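Local coordinates for putative uncharacterized protein tcp24 (Actinoplanes teichomyceticus, PDB 4Q38) that probably transfers long-chain acyl groups from acyl-CoA to the amino sugar of teicoplanin-type glycopeptide antibiotics, at residues Gly186-Leu198 / Ser227-Phe239. Numbering follows the deposited sequence.
Sequences GILYRLGRLQFSL and SLHRARPFFDRHF. With SO4 (sulfate ion), chain C.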
loop_
_atom_site.group_PDB
_atom_site.type_symbol
_atom_site.label_atom_id
_atom_site.label_comp_id
_atom_site.label_asym_id
_atom_site.label_seq_id
_atom_site.Cartn_x
_atom_site.Cartn_y
_atom_site.Cartn_z
ATOM N N GLY A 186 5.469 -10.731 0.062
ATOM C CA GLY A 186 4.714 -11.824 0.655
ATOM C C GLY A 186 4.568 -11.739 2.172
ATOM O O GLY A 186 4.457 -12.762 2.844
ATOM N N ILE A 187 4.570 -10.520 2.702
ATOM C CA ILE A 187 4.407 -10.290 4.140
ATOM C C ILE A 187 3.058 -9.683 4.493
ATOM O O ILE A 187 2.791 -9.391 5.665
ATOM C CB ILE A 187 5.565 -9.422 4.714
ATOM C CG1 ILE A 187 5.603 -8.031 4.053
ATOM C CG2 ILE A 187 6.884 -10.155 4.525
ATOM C CD1 ILE A 187 6.424 -6.996 4.797
ATOM N N LEU A 188 2.206 -9.508 3.477
ATOM C CA LEU A 188 0.865 -8.957 3.648
ATOM C C LEU A 188 -0.104 -9.849 2.881
ATOM O O LEU A 188 0.186 -10.231 1.735
ATOM C CB LEU A 188 0.794 -7.530 3.084
ATOM C CG LEU A 188 -0.564 -6.803 3.138
ATOM C CD1 LEU A 188 -0.774 -6.136 4.481
ATOM C CD2 LEU A 188 -0.649 -5.741 2.049
ATOM N N TYR A 189 -1.236 -10.160 3.500
ATOM C CA TYR A 189 -2.286 -10.996 2.884
ATOM C C TYR A 189 -3.672 -10.427 3.105
ATOM O O TYR A 189 -4.033 -10.065 4.223
ATOM C CB TYR A 189 -2.206 -12.459 3.389
ATOM C CG TYR A 189 -0.912 -13.064 2.949
ATOM C CD1 TYR A 189 -0.780 -13.606 1.669
ATOM C CD2 TYR A 189 0.221 -13.017 3.776
ATOM C CE1 TYR A 189 0.424 -14.117 1.227
ATOM C CE2 TYR A 189 1.437 -13.517 3.337
ATOM C CZ TYR A 189 1.531 -14.059 2.063
ATOM O OH TYR A 189 2.730 -14.551 1.602
ATOM N N ARG A 190 -4.448 -10.347 2.029
ATOM C CA ARG A 190 -5.849 -9.964 2.157
ATOM C C ARG A 190 -6.668 -11.216 2.466
ATOM O O ARG A 190 -6.667 -12.191 1.702
ATOM C CB ARG A 190 -6.368 -9.252 0.896
ATOM C CG ARG A 190 -7.815 -8.784 1.056
ATOM C CD ARG A 190 -8.317 -7.885 -0.063
ATOM N NE ARG A 190 -9.648 -7.396 0.292
ATOM C CZ ARG A 190 -10.213 -6.291 -0.184
ATOM N NH1 ARG A 190 -9.574 -5.522 -1.066
ATOM N NH2 ARG A 190 -11.421 -5.948 0.244
ATOM N N LEU A 191 -7.356 -11.173 3.597
ATOM C CA LEU A 191 -8.134 -12.300 4.071
ATOM C C LEU A 191 -9.593 -11.867 4.208
ATOM O O LEU A 191 -10.129 -11.721 5.313
ATOM C CB LEU A 191 -7.553 -12.805 5.403
ATOM C CG LEU A 191 -6.070 -13.226 5.433
ATOM C CD1 LEU A 191 -5.718 -13.738 6.830
ATOM C CD2 LEU A 191 -5.697 -14.292 4.402
ATOM N N GLY A 192 -10.237 -11.641 3.068
ATOM C CA GLY A 192 -11.606 -11.106 3.072
ATOM C C GLY A 192 -11.557 -9.595 3.056
ATOM O O GLY A 192 -10.826 -9.019 2.245
ATOM N N ARG A 193 -12.330 -8.947 3.935
ATOM C CA ARG A 193 -12.427 -7.478 3.929
ATOM C C ARG A 193 -11.135 -6.814 4.429
ATOM O O ARG A 193 -10.776 -5.725 3.980
ATOM C CB ARG A 193 -13.636 -6.999 4.762
ATOM C CG ARG A 193 -13.942 -5.501 4.654
ATOM C CD ARG A 193 -14.240 -5.132 3.206
ATOM N NE ARG A 193 -14.269 -3.690 2.931
ATOM C CZ ARG A 193 -13.203 -2.913 2.748
ATOM N NH1 ARG A 193 -11.962 -3.403 2.864
ATOM N NH2 ARG A 193 -13.376 -1.627 2.465
ATOM N N LEU A 194 -10.448 -7.477 5.358
ATOM C CA LEU A 194 -9.227 -6.919 5.960
ATOM C C LEU A 194 -7.961 -7.570 5.425
ATOM O O LEU A 194 -7.988 -8.713 4.969
ATOM C CB LEU A 194 -9.251 -7.137 7.469
ATOM C CG LEU A 194 -10.486 -6.700 8.244
ATOM C CD1 LEU A 194 -10.277 -7.116 9.686
ATOM C CD2 LEU A 194 -10.673 -5.192 8.104
ATOM N N GLN A 195 -6.856 -6.831 5.519
ATOM C CA GLN A 195 -5.521 -7.352 5.283
ATOM C C GLN A 195 -4.773 -7.503 6.598
ATOM O O GLN A 195 -5.034 -6.776 7.562
ATOM C CB GLN A 195 -4.713 -6.374 4.438
ATOM C CG GLN A 195 -5.216 -6.149 3.026
ATOM C CD GLN A 195 -4.732 -4.818 2.501
ATOM O OE1 GLN A 195 -4.638 -3.856 3.265
ATOM N NE2 GLN A 195 -4.413 -4.753 1.207
ATOM N N PHE A 196 -3.831 -8.441 6.617
ATOM C CA PHE A 196 -2.959 -8.661 7.776
ATOM C C PHE A 196 -1.514 -8.753 7.330
ATOM O O PHE A 196 -1.199 -9.465 6.382
ATOM C CB PHE A 196 -3.347 -9.954 8.519
ATOM C CG PHE A 196 -4.726 -9.915 9.112
ATOM C CD1 PHE A 196 -4.942 -9.385 10.375
ATOM C CD2 PHE A 196 -5.824 -10.377 8.385
ATOM C CE1 PHE A 196 -6.226 -9.319 10.918
ATOM C CE2 PHE A 196 -7.106 -10.323 8.923
ATOM C CZ PHE A 196 -7.311 -9.783 10.185
ATOM N N SER A 197 -0.641 -8.031 8.029
ATOM C CA SER A 197 0.795 -8.099 7.765
ATOM C C SER A 197 1.553 -8.778 8.911
ATOM O O SER A 197 1.234 -8.576 10.082
ATOM C CB SER A 197 1.368 -6.696 7.570
ATOM O OG SER A 197 1.040 -5.895 8.691
ATOM N N LEU A 198 2.557 -9.571 8.557
ATOM C CA LEU A 198 3.523 -10.074 9.533
ATOM C C LEU A 198 4.243 -8.865 10.109
ATOM O O LEU A 198 4.743 -8.024 9.374
ATOM C CB LEU A 198 4.537 -10.994 8.865
ATOM C CG LEU A 198 4.037 -12.294 8.237
ATOM C CD1 LEU A 198 5.081 -12.837 7.273
ATOM C CD2 LEU A 198 3.742 -13.309 9.324
ATOM N N SER A 227 -13.006 -11.838 8.706
ATOM C CA SER A 227 -11.581 -11.605 8.509
ATOM C C SER A 227 -10.783 -11.883 9.774
ATOM O O SER A 227 -9.768 -12.566 9.710
ATOM C CB SER A 227 -11.307 -10.174 8.069
ATOM O OG SER A 227 -11.475 -10.014 6.688
ATOM N N LEU A 228 -11.227 -11.338 10.908
ATOM C CA LEU A 228 -10.559 -11.617 12.188
ATOM C C LEU A 228 -10.440 -13.098 12.504
ATOM O O LEU A 228 -9.407 -13.538 13.007
ATOM C CB LEU A 228 -11.240 -10.908 13.356
ATOM C CG LEU A 228 -10.724 -9.532 13.747
ATOM C CD1 LEU A 228 -11.537 -9.109 14.954
ATOM C CD2 LEU A 228 -9.237 -9.559 14.102
ATOM N N HIS A 229 -11.492 -13.869 12.217
ATOM C CA HIS A 229 -11.451 -15.320 12.410
ATOM C C HIS A 229 -10.498 -16.038 11.491
ATOM O O HIS A 229 -10.038 -17.131 11.804
ATOM C CB HIS A 229 -12.857 -15.921 12.312
ATOM C CG HIS A 229 -13.666 -15.729 13.569
ATOM N ND1 HIS A 229 -14.202 -14.543 13.907
ATOM C CD2 HIS A 229 -13.968 -16.605 14.602
ATOM C CE1 HIS A 229 -14.838 -14.659 15.092
ATOM N NE2 HIS A 229 -14.697 -15.922 15.511
ATOM N N ARG A 230 -10.193 -15.440 10.344
ATOM C CA ARG A 230 -9.286 -16.080 9.392
ATOM C C ARG A 230 -7.803 -15.906 9.769
ATOM O O ARG A 230 -6.953 -16.686 9.348
ATOM C CB ARG A 230 -9.539 -15.523 7.987
ATOM C CG ARG A 230 -10.850 -16.029 7.380
ATOM C CD ARG A 230 -11.155 -15.396 6.028
ATOM N NE ARG A 230 -10.106 -15.691 5.052
ATOM C CZ ARG A 230 -10.160 -15.382 3.756
ATOM N NH1 ARG A 230 -11.241 -14.788 3.249
ATOM N NH2 ARG A 230 -9.139 -15.701 2.964
ATOM N N ALA A 231 -7.510 -14.891 10.571
ATOM C CA ALA A 231 -6.133 -14.447 10.753
ATOM C C ALA A 231 -5.245 -15.520 11.389
ATOM O O ALA A 231 -4.281 -15.957 10.773
ATOM C CB ALA A 231 -6.088 -13.141 11.538
ATOM N N ARG A 232 -5.580 -15.966 12.600
ATOM C CA ARG A 232 -4.727 -16.929 13.286
ATOM C C ARG A 232 -4.574 -18.258 12.525
ATOM O O ARG A 232 -3.449 -18.742 12.359
ATOM C CB ARG A 232 -5.167 -17.132 14.739
ATOM C CG ARG A 232 -4.000 -17.191 15.709
ATOM C CD ARG A 232 -4.399 -16.724 17.098
ATOM N NE ARG A 232 -5.510 -17.509 17.634
ATOM C CZ ARG A 232 -5.397 -18.455 18.563
ATOM N NH1 ARG A 232 -4.213 -18.753 19.091
ATOM N NH2 ARG A 232 -6.484 -19.102 18.973
ATOM N N PRO A 233 -5.692 -18.847 12.035
ATOM C CA PRO A 233 -5.529 -20.093 11.266
ATOM C C PRO A 233 -4.644 -19.919 10.029
ATOM O O PRO A 233 -3.838 -20.802 9.707
ATOM C CB PRO A 233 -6.959 -20.431 10.818
ATOM C CG PRO A 233 -7.840 -19.733 11.786
ATOM C CD PRO A 233 -7.109 -18.503 12.248
ATOM N N PHE A 234 -4.794 -18.793 9.332
ATOM C CA PHE A 234 -3.994 -18.556 8.148
ATOM C C PHE A 234 -2.501 -18.488 8.489
ATOM O O PHE A 234 -1.692 -19.199 7.900
ATOM C CB PHE A 234 -4.402 -17.257 7.451
ATOM C CG PHE A 234 -3.638 -16.998 6.179
ATOM C CD1 PHE A 234 -4.005 -17.626 4.992
ATOM C CD2 PHE A 234 -2.548 -16.138 6.171
ATOM C CE1 PHE A 234 -3.302 -17.389 3.810
ATOM C CE2 PHE A 234 -1.833 -15.901 5.003
ATOM C CZ PHE A 234 -2.216 -16.522 3.819
ATOM N N PHE A 235 -2.148 -17.627 9.434
ATOM C CA PHE A 235 -0.730 -17.444 9.756
ATOM C C PHE A 235 -0.099 -18.619 10.509
ATOM O O PHE A 235 1.075 -18.950 10.279
ATOM C CB PHE A 235 -0.496 -16.090 10.425
ATOM C CG PHE A 235 -0.666 -14.928 9.471
ATOM C CD1 PHE A 235 0.385 -14.525 8.649
ATOM C CD2 PHE A 235 -1.896 -14.278 9.353
ATOM C CE1 PHE A 235 0.230 -13.475 7.749
ATOM C CE2 PHE A 235 -2.061 -13.225 8.456
ATOM C CZ PHE A 235 -0.994 -12.818 7.660
ATOM N N ASP A 236 -0.875 -19.276 11.370
ATOM C CA ASP A 236 -0.350 -20.443 12.077
ATOM C C ASP A 236 -0.110 -21.603 11.118
ATOM O O ASP A 236 0.834 -22.375 11.305
ATOM C CB ASP A 236 -1.231 -20.842 13.262
ATOM C CG ASP A 236 -1.175 -19.843 14.401
ATOM O OD1 ASP A 236 -0.359 -18.891 14.376
ATOM O OD2 ASP A 236 -1.954 -20.003 15.345
ATOM N N ARG A 237 -0.921 -21.699 10.063
ATOM C CA ARG A 237 -0.653 -22.686 9.012
ATOM C C ARG A 237 0.535 -22.371 8.105
ATOM O O ARG A 237 1.361 -23.251 7.846
ATOM C CB ARG A 237 -1.899 -22.960 8.142
ATOM C CG ARG A 237 -2.931 -23.843 8.825
ATOM C CD ARG A 237 -2.462 -25.285 8.981
ATOM N NE ARG A 237 -2.588 -26.034 7.733
ATOM C CZ ARG A 237 -2.564 -27.363 7.643
ATOM N NH1 ARG A 237 -2.416 -28.111 8.731
ATOM N NH2 ARG A 237 -2.692 -27.949 6.458
ATOM N N HIS A 238 0.615 -21.145 7.590
ATOM C CA HIS A 238 1.619 -20.844 6.561
ATOM C C HIS A 238 2.878 -20.189 7.069
ATOM O O HIS A 238 3.922 -20.282 6.427
ATOM C CB HIS A 238 1.001 -20.030 5.426
ATOM C CG HIS A 238 -0.239 -20.676 4.847
ATOM N ND1 HIS A 238 -0.211 -21.876 4.241
ATOM C CD2 HIS A 238 -1.564 -20.255 4.827
ATOM C CE1 HIS A 238 -1.468 -22.217 3.856
ATOM N NE2 HIS A 238 -2.291 -21.223 4.210
ATOM N N PHE A 239 2.780 -19.521 8.210
ATOM C CA PHE A 239 3.944 -18.893 8.862
ATOM C C PHE A 239 3.942 -19.330 10.325
ATOM O O PHE A 239 3.813 -18.489 11.234
ATOM C CB PHE A 239 3.874 -17.363 8.747
ATOM C CG PHE A 239 3.800 -16.874 7.330
ATOM C CD1 PHE A 239 2.568 -16.757 6.685
ATOM C CD2 PHE A 239 4.958 -16.564 6.627
ATOM C CE1 PHE A 239 2.496 -16.323 5.361
ATOM C CE2 PHE A 239 4.896 -16.133 5.305
ATOM C CZ PHE A 239 3.663 -16.004 4.680
HETATM S S SO4 C . -6.093 -26.564 4.123
HETATM O O1 SO4 C . -5.786 -25.275 4.802
HETATM O O2 SO4 C . -4.950 -27.499 4.242
HETATM O O3 SO4 C . -7.300 -27.190 4.734
HETATM O O4 SO4 C . -6.329 -26.303 2.683
#
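Ser227 OG bridges the turn between strands 188-191 and 194-198: it donates to Leu191 O at 2.6 Å and accepts from Leu194 N at 3.0 Å, the latter nearly straight (167° at the hydrogen). Its first torsion sets OG anti to the carbonyl carbon, beside the backbone N, where it meets both Leu191 O and Leu194 N. Beside it the Arg230 guanidinium lies with one face over the peptide joining Leu191 to Gly192, its CZ 3.6 Å from Leu191 C.

Farther along the helix the contact becomes apolar. Leu191 presses CD2 onto the centre of the Phe234 ring, a CH-pi contact only 10° off the normal; Ala231 CB sits equally centrally over the Phe196 ring, 3.8 Å from its centroid. Phe235 reaches between the strand side chains, its CE2 3.5 Å from Phe196 CB and its CD1 against Leu198 CD2. Tyr189 takes Phe234 over one face, with planes inclined at 51°, and points OH at the edge of Phe239; that hydroxyl donates to Gly186 O from above the carbonyl plane. Leu198 CD1 lies over a face of Phe239, 3.8 Å from Phe239 CD2.

Helix 221-238 thus packs on one side of the hairpin at the margin of the mixed sheet, a helix-on-sheet layer consistent with the GNAT-like domain. At the turn, Arg193 leads away to touch coenzyme A and bond Gly217 O, so that the turn end of this packing borders the cofactor pocket.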